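Local coordinates for protein diheme cytochrome c (Shewanella baltica, PDB 3U99) that carries two covalently attached c-type hemes and, as a diheme cytochrome c, probably serves in electron transfer, at residues A[110-115]-A[141-146]; A[22-27]-A[118-123]. One frame throughout, in Å; residues are numbered along the deposited sequence.

Interaction 1 (A[110-115]-A[141-146]). With HEC (heme c), chain B.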
loop_
_atom_site.group_PDB
_atom_site.type_symbol
_atom_site.label_atom_id
_atom_site.label_comp_id
_atom_site.label_asym_id
_atom_site.label_seq_id
_atom_site.Cartn_x
_atom_site.Cartn_y
_atom_site.Cartn_z
ATOM N N GLN A 110 0.344 -3.392 16.299
ATOM C CA GLN A 110 -1.043 -3.506 16.691
ATOM C C GLN A 110 -1.330 -2.858 18.026
ATOM O O GLN A 110 -2.418 -2.337 18.253
ATOM C CB GLN A 110 -1.406 -4.999 16.723
ATOM C CG GLN A 110 -1.331 -5.594 15.317
ATOM C CD GLN A 110 -0.003 -6.190 14.903
ATOM O OE1 GLN A 110 1.068 -6.110 15.442
ATOM N NE2 GLN A 110 -0.021 -6.924 13.758
ATOM N N ASP A 111 -0.358 -2.869 18.924
ATOM C CA ASP A 111 -0.556 -2.250 20.243
ATOM C C ASP A 111 -0.031 -0.820 20.373
ATOM O O ASP A 111 0.027 -0.260 21.439
ATOM C CB ASP A 111 0.049 -3.148 21.355
ATOM C CG ASP A 111 -0.624 -4.526 21.426
ATOM O OD1 ASP A 111 -1.803 -4.687 21.014
ATOM O OD2 ASP A 111 0.066 -5.442 21.882
ATOM N N ASN A 112 0.418 -0.298 19.246
ATOM C CA ASN A 112 0.983 1.038 19.155
ATOM C C ASN A 112 -0.067 1.979 18.548
ATOM O O ASN A 112 -0.359 1.883 17.380
ATOM C CB ASN A 112 2.223 1.023 18.310
ATOM C CG ASN A 112 2.826 2.426 18.152
ATOM O OD1 ASN A 112 2.323 3.422 18.669
ATOM N ND2 ASN A 112 3.936 2.445 17.450
ATOM N N PRO A 113 -0.699 2.857 19.281
ATOM C CA PRO A 113 -1.783 3.674 18.773
ATOM C C PRO A 113 -1.341 4.600 17.653
ATOM O O PRO A 113 -2.164 5.091 16.868
ATOM C CB PRO A 113 -2.276 4.477 19.993
ATOM C CG PRO A 113 -1.446 4.076 21.149
ATOM C CD PRO A 113 -0.467 3.041 20.718
ATOM N N LYS A 114 -0.031 4.839 17.583
ATOM C CA LYS A 114 0.406 5.733 16.506
ATOM C C LYS A 114 0.591 4.982 15.219
ATOM O O LYS A 114 0.861 5.563 14.190
ATOM C CB LYS A 114 1.690 6.402 16.945
ATOM C CG LYS A 114 1.665 7.129 18.300
ATOM C CD LYS A 114 3.081 7.658 18.558
ATOM C CE LYS A 114 3.204 8.535 19.782
ATOM N NZ LYS A 114 2.837 7.654 20.950
ATOM N N VAL A 115 0.497 3.724 15.137
ATOM C CA VAL A 115 0.614 2.802 13.994
ATOM C C VAL A 115 -0.664 1.919 13.799
ATOM O O VAL A 115 -1.380 2.072 12.832
ATOM C CB VAL A 115 1.882 1.906 14.175
ATOM C CG1 VAL A 115 2.002 0.870 13.120
ATOM C CG2 VAL A 115 3.132 2.794 14.222
ATOM N N PRO A 141 6.826 5.420 14.687
ATOM C CA PRO A 141 6.321 6.452 15.596
ATOM C C PRO A 141 6.169 5.864 16.990
ATOM O O PRO A 141 5.631 4.820 17.197
ATOM C CB PRO A 141 4.950 6.811 15.037
ATOM C CG PRO A 141 4.969 6.380 13.618
ATOM C CD PRO A 141 5.982 5.266 13.501
ATOM N N GLY A 142 6.708 6.646 17.933
ATOM C CA GLY A 142 6.764 6.311 19.304
ATOM C C GLY A 142 7.950 5.493 19.721
ATOM O O GLY A 142 8.135 5.357 20.933
ATOM N N PHE A 143 8.749 4.967 18.806
ATOM C CA PHE A 143 9.882 4.118 19.051
ATOM C C PHE A 143 11.178 4.608 18.446
ATOM O O PHE A 143 12.256 4.270 18.968
ATOM C CB PHE A 143 9.607 2.707 18.550
ATOM C CG PHE A 143 8.558 1.988 19.432
ATOM C CD1 PHE A 143 8.938 1.147 20.462
ATOM C CD2 PHE A 143 7.214 2.183 19.229
ATOM C CE1 PHE A 143 7.979 0.540 21.247
ATOM C CE2 PHE A 143 6.247 1.587 20.018
ATOM C CZ PHE A 143 6.620 0.765 21.063
ATOM N N GLY A 144 11.160 5.379 17.393
ATOM C CA GLY A 144 12.352 5.914 16.768
ATOM C C GLY A 144 12.837 5.097 15.607
ATOM O O GLY A 144 12.238 4.134 15.101
ATOM N N ARG A 145 14.018 5.509 15.135
ATOM C CA ARG A 145 14.689 4.821 14.047
ATOM C C ARG A 145 14.894 3.367 14.391
ATOM O O ARG A 145 15.226 3.028 15.518
ATOM C CB ARG A 145 16.052 5.482 13.805
ATOM C CG ARG A 145 15.982 6.688 12.930
ATOM C CD ARG A 145 16.139 6.227 11.508
ATOM N NE ARG A 145 16.392 7.327 10.579
ATOM C CZ ARG A 145 17.591 7.859 10.329
ATOM N NH1 ARG A 145 17.683 8.834 9.459
ATOM N NH2 ARG A 145 18.664 7.428 10.955
ATOM N N TRP A 146 14.684 2.496 13.444
ATOM C CA TRP A 146 14.893 1.064 13.661
ATOM C C TRP A 146 16.366 0.717 13.715
ATOM O O TRP A 146 16.817 -0.098 14.529
ATOM C CB TRP A 146 14.185 0.379 12.499
ATOM C CG TRP A 146 14.275 -1.094 12.484
ATOM C CD1 TRP A 146 15.063 -1.829 11.632
ATOM C CD2 TRP A 146 13.562 -2.001 13.318
ATOM N NE1 TRP A 146 14.852 -3.161 11.894
ATOM C CE2 TRP A 146 13.965 -3.284 12.914
ATOM C CE3 TRP A 146 12.630 -1.820 14.355
ATOM C CZ2 TRP A 146 13.446 -4.390 13.539
ATOM C CZ3 TRP A 146 12.142 -2.955 14.951
ATOM C CH2 TRP A 146 12.560 -4.204 14.532
HETATM FE FE HEC B . 8.077 -2.157 6.276
HETATM C CHA HEC B . 11.252 -3.347 6.201
HETATM C CHB HEC B . 7.782 -2.676 2.954
HETATM C CHC HEC B . 4.763 -1.218 6.470
HETATM C CHD HEC B . 8.502 -1.342 9.532
HETATM N NA HEC B . 9.294 -2.812 4.836
HETATM C C1A HEC B . 10.568 -3.275 4.965
HETATM C C2A HEC B . 11.137 -3.638 3.699
HETATM C C3A HEC B . 10.164 -3.448 2.790
HETATM C C4A HEC B . 8.993 -2.943 3.500
HETATM C CMA HEC B . 10.218 -3.657 1.277
HETATM C CAA HEC B . 12.552 -4.085 3.454
HETATM C CBA HEC B . 13.458 -2.869 3.561
HETATM C CGA HEC B . 14.946 -3.119 3.402
HETATM O O1A HEC B . 15.266 -4.212 2.832
HETATM O O2A HEC B . 15.829 -2.283 3.608
HETATM N NB HEC B . 6.574 -1.996 4.932
HETATM C C1B HEC B . 6.639 -2.284 3.571
HETATM C C2B HEC B . 5.370 -2.026 3.015
HETATM C C3B HEC B . 4.546 -1.667 4.003
HETATM C C4B HEC B . 5.292 -1.606 5.211
HETATM C CMB HEC B . 5.118 -2.186 1.499
HETATM C CAB HEC B . 3.076 -1.204 3.957
HETATM C CBB HEC B . 2.146 -2.233 3.173
HETATM N NC HEC B . 6.857 -1.448 7.723
HETATM C C1C HEC B . 5.571 -1.116 7.600
HETATM C C2C HEC B . 5.043 -0.526 8.774
HETATM C C3C HEC B . 6.133 -0.532 9.636
HETATM C C4C HEC B . 7.243 -1.081 8.978
HETATM C CMC HEC B . 3.678 0.068 8.968
HETATM C CAC HEC B . 6.194 0.073 11.023
HETATM C CBC HEC B . 5.286 -0.583 12.064
HETATM N ND HEC B . 9.567 -2.344 7.616
HETATM C C1D HEC B . 9.517 -1.932 8.909
HETATM C C2D HEC B . 10.746 -2.283 9.568
HETATM C C3D HEC B . 11.523 -2.943 8.674
HETATM C C4D HEC B . 10.750 -2.921 7.413
HETATM C CMD HEC B . 11.052 -2.002 11.018
HETATM C CAD HEC B . 12.906 -3.504 8.932
HETATM C CBD HEC B . 12.705 -4.892 9.628
HETATM C CGD HEC B . 13.967 -5.452 10.276
HETATM O O1D HEC B . 14.915 -5.259 9.298
HETATM O O2D HEC B . 13.756 -6.580 10.938
#

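Interaction 2 (A[22-27]-A[118-123]). With HEC (heme c), chain C.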
loop_
_atom_site.group_PDB
_atom_site.type_symbol
_atom_site.label_atom_id
_atom_site.label_comp_id
_atom_site.label_asym_id
_atom_site.label_seq_id
_atom_site.Cartn_x
_atom_site.Cartn_y
_atom_site.Cartn_z
ATOM N N CYS A 22 -7.620 7.775 0.790
ATOM C CA CYS A 22 -7.949 7.270 2.117
ATOM C C CYS A 22 -6.746 6.732 2.871
ATOM O O CYS A 22 -6.710 6.550 4.085
ATOM C CB CYS A 22 -8.927 6.098 1.975
ATOM S SG CYS A 22 -10.531 6.658 1.301
ATOM N N HIS A 23 -5.688 6.359 2.162
ATOM C CA HIS A 23 -4.422 5.819 2.581
ATOM C C HIS A 23 -3.401 6.239 1.534
ATOM O O HIS A 23 -3.738 6.788 0.499
ATOM C CB HIS A 23 -4.469 4.302 2.705
ATOM C CG HIS A 23 -4.966 3.538 1.524
ATOM N ND1 HIS A 23 -4.299 3.435 0.336
ATOM C CD2 HIS A 23 -6.089 2.857 1.406
ATOM C CE1 HIS A 23 -5.031 2.676 -0.487
ATOM N NE2 HIS A 23 -6.139 2.301 0.133
ATOM N N MET A 24 -2.150 5.999 1.816
ATOM C CA MET A 24 -1.075 6.334 0.848
ATOM C C MET A 24 -1.320 5.543 -0.421
ATOM O O MET A 24 -1.888 4.452 -0.443
ATOM C CB MET A 24 0.287 5.899 1.426
ATOM C CG MET A 24 0.384 4.431 1.830
ATOM S SD MET A 24 2.127 3.918 1.926
ATOM C CE MET A 24 2.536 3.814 0.219
ATOM N N ALA A 25 -0.783 6.105 -1.499
ATOM C CA ALA A 25 -0.852 5.451 -2.779
ATOM C C ALA A 25 0.237 4.392 -2.869
ATOM O O ALA A 25 1.434 4.659 -2.988
ATOM C CB ALA A 25 -0.731 6.442 -3.917
ATOM N N TYR A 26 -0.188 3.130 -2.796
ATOM C CA TYR A 26 0.743 2.020 -2.817
ATOM C C TYR A 26 1.441 1.896 -4.162
ATOM O O TYR A 26 0.779 1.858 -5.191
ATOM C CB TYR A 26 0.045 0.703 -2.533
ATOM C CG TYR A 26 -0.576 0.667 -1.154
ATOM C CD1 TYR A 26 0.237 0.682 -0.017
ATOM C CD2 TYR A 26 -1.935 0.646 -0.957
ATOM C CE1 TYR A 26 -0.332 0.664 1.246
ATOM C CE2 TYR A 26 -2.508 0.614 0.293
ATOM C CZ TYR A 26 -1.684 0.628 1.409
ATOM O OH TYR A 26 -2.324 0.624 2.622
ATOM N N PRO A 27 2.756 1.860 -4.236
ATOM C CA PRO A 27 3.421 1.625 -5.528
ATOM C C PRO A 27 2.886 0.389 -6.216
ATOM O O PRO A 27 2.655 -0.664 -5.611
ATOM C CB PRO A 27 4.890 1.452 -5.130
ATOM C CG PRO A 27 5.028 2.358 -3.909
ATOM C CD PRO A 27 3.725 2.176 -3.164
ATOM N N PHE A 118 0.009 -2.621 9.899
ATOM C CA PHE A 118 1.022 -2.371 8.897
ATOM C C PHE A 118 0.537 -1.710 7.629
ATOM O O PHE A 118 1.341 -1.345 6.782
ATOM C CB PHE A 118 1.585 -3.740 8.527
ATOM C CG PHE A 118 2.591 -4.307 9.488
ATOM C CD1 PHE A 118 3.785 -3.696 9.709
ATOM C CD2 PHE A 118 2.333 -5.479 10.126
ATOM C CE1 PHE A 118 4.713 -4.189 10.593
ATOM C CE2 PHE A 118 3.242 -6.014 11.043
ATOM C CZ PHE A 118 4.441 -5.379 11.233
ATOM N N SER A 119 -0.750 -1.600 7.441
ATOM C CA SER A 119 -1.277 -1.111 6.157
ATOM C C SER A 119 -0.809 0.272 5.805
ATOM O O SER A 119 -0.577 0.520 4.625
ATOM C CB SER A 119 -2.810 -1.130 6.217
ATOM O OG SER A 119 -3.338 -2.402 6.297
ATOM N N GLN A 120 -0.742 1.209 6.721
ATOM C CA GLN A 120 -0.305 2.545 6.262
ATOM C C GLN A 120 1.206 2.577 6.362
ATOM O O GLN A 120 1.819 2.962 7.362
ATOM C CB GLN A 120 -0.969 3.698 7.016
ATOM C CG GLN A 120 -0.504 5.105 6.575
ATOM C CD GLN A 120 -1.307 5.644 5.405
ATOM O OE1 GLN A 120 -1.640 4.941 4.488
ATOM N NE2 GLN A 120 -1.612 6.929 5.390
ATOM N N CYS A 121 1.868 2.150 5.290
ATOM C CA CYS A 121 3.308 2.016 5.348
ATOM C C CYS A 121 4.018 3.319 5.688
ATOM O O CYS A 121 5.106 3.240 6.259
ATOM C CB CYS A 121 3.843 1.595 3.970
ATOM S SG CYS A 121 2.828 0.421 2.998
ATOM N N SER A 122 3.496 4.446 5.258
ATOM C CA SER A 122 4.142 5.728 5.394
ATOM C C SER A 122 4.238 6.158 6.846
ATOM O O SER A 122 4.967 7.114 7.144
ATOM C CB SER A 122 3.373 6.769 4.602
ATOM O OG SER A 122 2.021 6.781 4.957
ATOM N N ASN A 123 3.562 5.462 7.772
ATOM C CA ASN A 123 3.766 5.825 9.183
ATOM C C ASN A 123 5.175 5.474 9.592
ATOM O O ASN A 123 5.694 6.153 10.473
ATOM C CB ASN A 123 2.760 5.063 10.040
ATOM C CG ASN A 123 1.369 5.620 9.992
ATOM O OD1 ASN A 123 1.109 6.753 9.602
ATOM N ND2 ASN A 123 0.417 4.752 10.372
HETATM FE FE HEC C . -7.605 1.059 -0.558
HETATM C CHA HEC C . -6.624 -1.132 1.780
HETATM C CHB HEC C . -5.499 -0.358 -2.820
HETATM C CHC HEC C . -8.508 3.378 -2.830
HETATM C CHD HEC C . -9.843 2.352 1.650
HETATM N NA HEC C . -6.295 -0.469 -0.534
HETATM C C1A HEC C . -5.996 -1.257 0.566
HETATM C C2A HEC C . -4.934 -2.188 0.223
HETATM C C3A HEC C . -4.616 -1.941 -1.070
HETATM C C4A HEC C . -5.509 -0.889 -1.534
HETATM C CMA HEC C . -3.590 -2.658 -1.904
HETATM C CAA HEC C . -4.383 -3.182 1.167
HETATM C CBA HEC C . -3.356 -2.577 2.102
HETATM C CGA HEC C . -2.687 -3.679 2.926
HETATM O O1A HEC C . -1.912 -4.465 2.318
HETATM O O2A HEC C . -2.924 -3.809 4.141
HETATM N NB HEC C . -7.109 1.421 -2.485
HETATM C C1B HEC C . -6.241 0.697 -3.268
HETATM C C2B HEC C . -6.320 1.204 -4.620
HETATM C C3B HEC C . -7.170 2.246 -4.632
HETATM C C4B HEC C . -7.644 2.405 -3.304
HETATM C CMB HEC C . -5.511 0.602 -5.762
HETATM C CAB HEC C . -7.659 3.119 -5.785
HETATM C CBB HEC C . -8.422 2.255 -6.809
HETATM N NC HEC C . -8.896 2.593 -0.587
HETATM C C1C HEC C . -9.088 3.479 -1.588
HETATM C C2C HEC C . -10.020 4.499 -1.256
HETATM C C3C HEC C . -10.390 4.206 0.010
HETATM C C4C HEC C . -9.747 3.015 0.414
HETATM C CMC HEC C . -10.366 5.705 -2.143
HETATM C CAC HEC C . -11.324 5.016 0.879
HETATM C CBC HEC C . -12.723 5.261 0.341
HETATM N ND HEC C . -8.158 0.637 1.312
HETATM C C1D HEC C . -9.132 1.271 2.023
HETATM C C2D HEC C . -9.242 0.650 3.356
HETATM C C3D HEC C . -8.329 -0.333 3.405
HETATM C C4D HEC C . -7.637 -0.290 2.134
HETATM C CMD HEC C . -10.292 0.936 4.404
HETATM C CAD HEC C . -8.091 -1.246 4.561
HETATM C CBD HEC C . -6.979 -0.718 5.529
HETATM C CGD HEC C . -6.913 -1.624 6.755
HETATM O O1D HEC C . -6.116 -0.982 7.643
HETATM O O2D HEC C . -6.949 -2.913 6.475
#

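Interaction 1 (A[110-115]-A[141-146])
Lys114 and Pro141 are the nearest CA pair, 6.0 Å apart, where the irregular loop 110-115 meets the turn that leads into the short strand 144-145. Residues 112-115 are themselves folded back, since Val115 N bonds to Asn112 O and Asn112 OD1 accepts from Lys114 N, an Asx turn. The Asn112 side chain, its CG swung opposite the backbone N (chi1 178°), reaches segment 141-146, and ND2 donates to Pro141 O at 2.9 Å. The bond is nearly straight (170° at the hydrogen) and lies close to the amide plane. ND2 also sits at the edge of the Phe143 ring, 3.6 Å from CE2, the amide being turned 65° from that ring. Next to this bond, Lys114 CB rests on Pro141 CB at 3.8 Å, while Val115 CG2 packs crosswise on Pro141 CD at the same distance. The other Val115 branch, CG1, touches CBC of heme c, whose CMD lies 3.4 Å above the Trp146 ring plane, over its centre. ND2 has a second acceptor in Met108 O. A buried amide is thus satisfied by two carbonyls and its rotation fixed, within a contact that lies at the surface overall.

Interaction 2 (A[22-27]-A[118-123])
This contact joins the two CXXCH heme-binding motifs of the diheme cytochrome c: 22-27 carries Cys22 and the axial ligand His23 of one heme, and 118-123 carries Cys121, which is thioether-linked to the other. His23 NE2 binds the iron at 2.0 Å, opposite His46, while its ND1 donates to Met24 O at 2.7 Å with the acceptor in the ring plane, fixing the rotation of the imidazole. Met24 N in turn donates to Gln120 OE1 (2.9 Å, 172° at the hydrogen). Gln120, bent at chi2 (87°), folds its amide back to reach this donor, and the Met24 chain slides past it in the opposite direction until SD lies 3.5 Å from Cys121 CB. The Tyr26 ring turns its edge to the second segment: Cys121 SG is 3.6 Å from CE1, a sulfur-aromatic contact in the ring plane, and the hydroxyl OH donates to Ser119 O at 2.7 Å from above the carbonyl plane. A phenylalanine in place of Tyr26 would probably leave Ser119 O without this donor and weaken the tie between the two heme-bearing loops. The touching parts run 85° apart, near the centre of the chain. Segment 22-27 follows helix 13-19 and precedes helix 33-40; segment 118-123 lies on the long loop between helix 95-101 and strand 139-140, with Phe118 set edge-to-face against Phe97 of that helix.

From the N terminus, the chain passes through 22-27 first, then runs through helices 33-40, 55-67 and 95-101 before reaching 110-115. Segment 118-123 follows and closes interaction 2 over 90 intervening residues; 141-146 then closes interaction 1 over 25. The segments alternate, so the two loops cross rather than nest. Interaction 2 is buried near the middle of the chain and joins the N-terminal heme region to the C-terminal one, whereas interaction 1 lies at the surface and ties the C-terminal hairpin to the loop beside the second heme. Their centres are 15 Å apart, yet they touch, Pro141 CD packing 3.2 Å from Asn123 O.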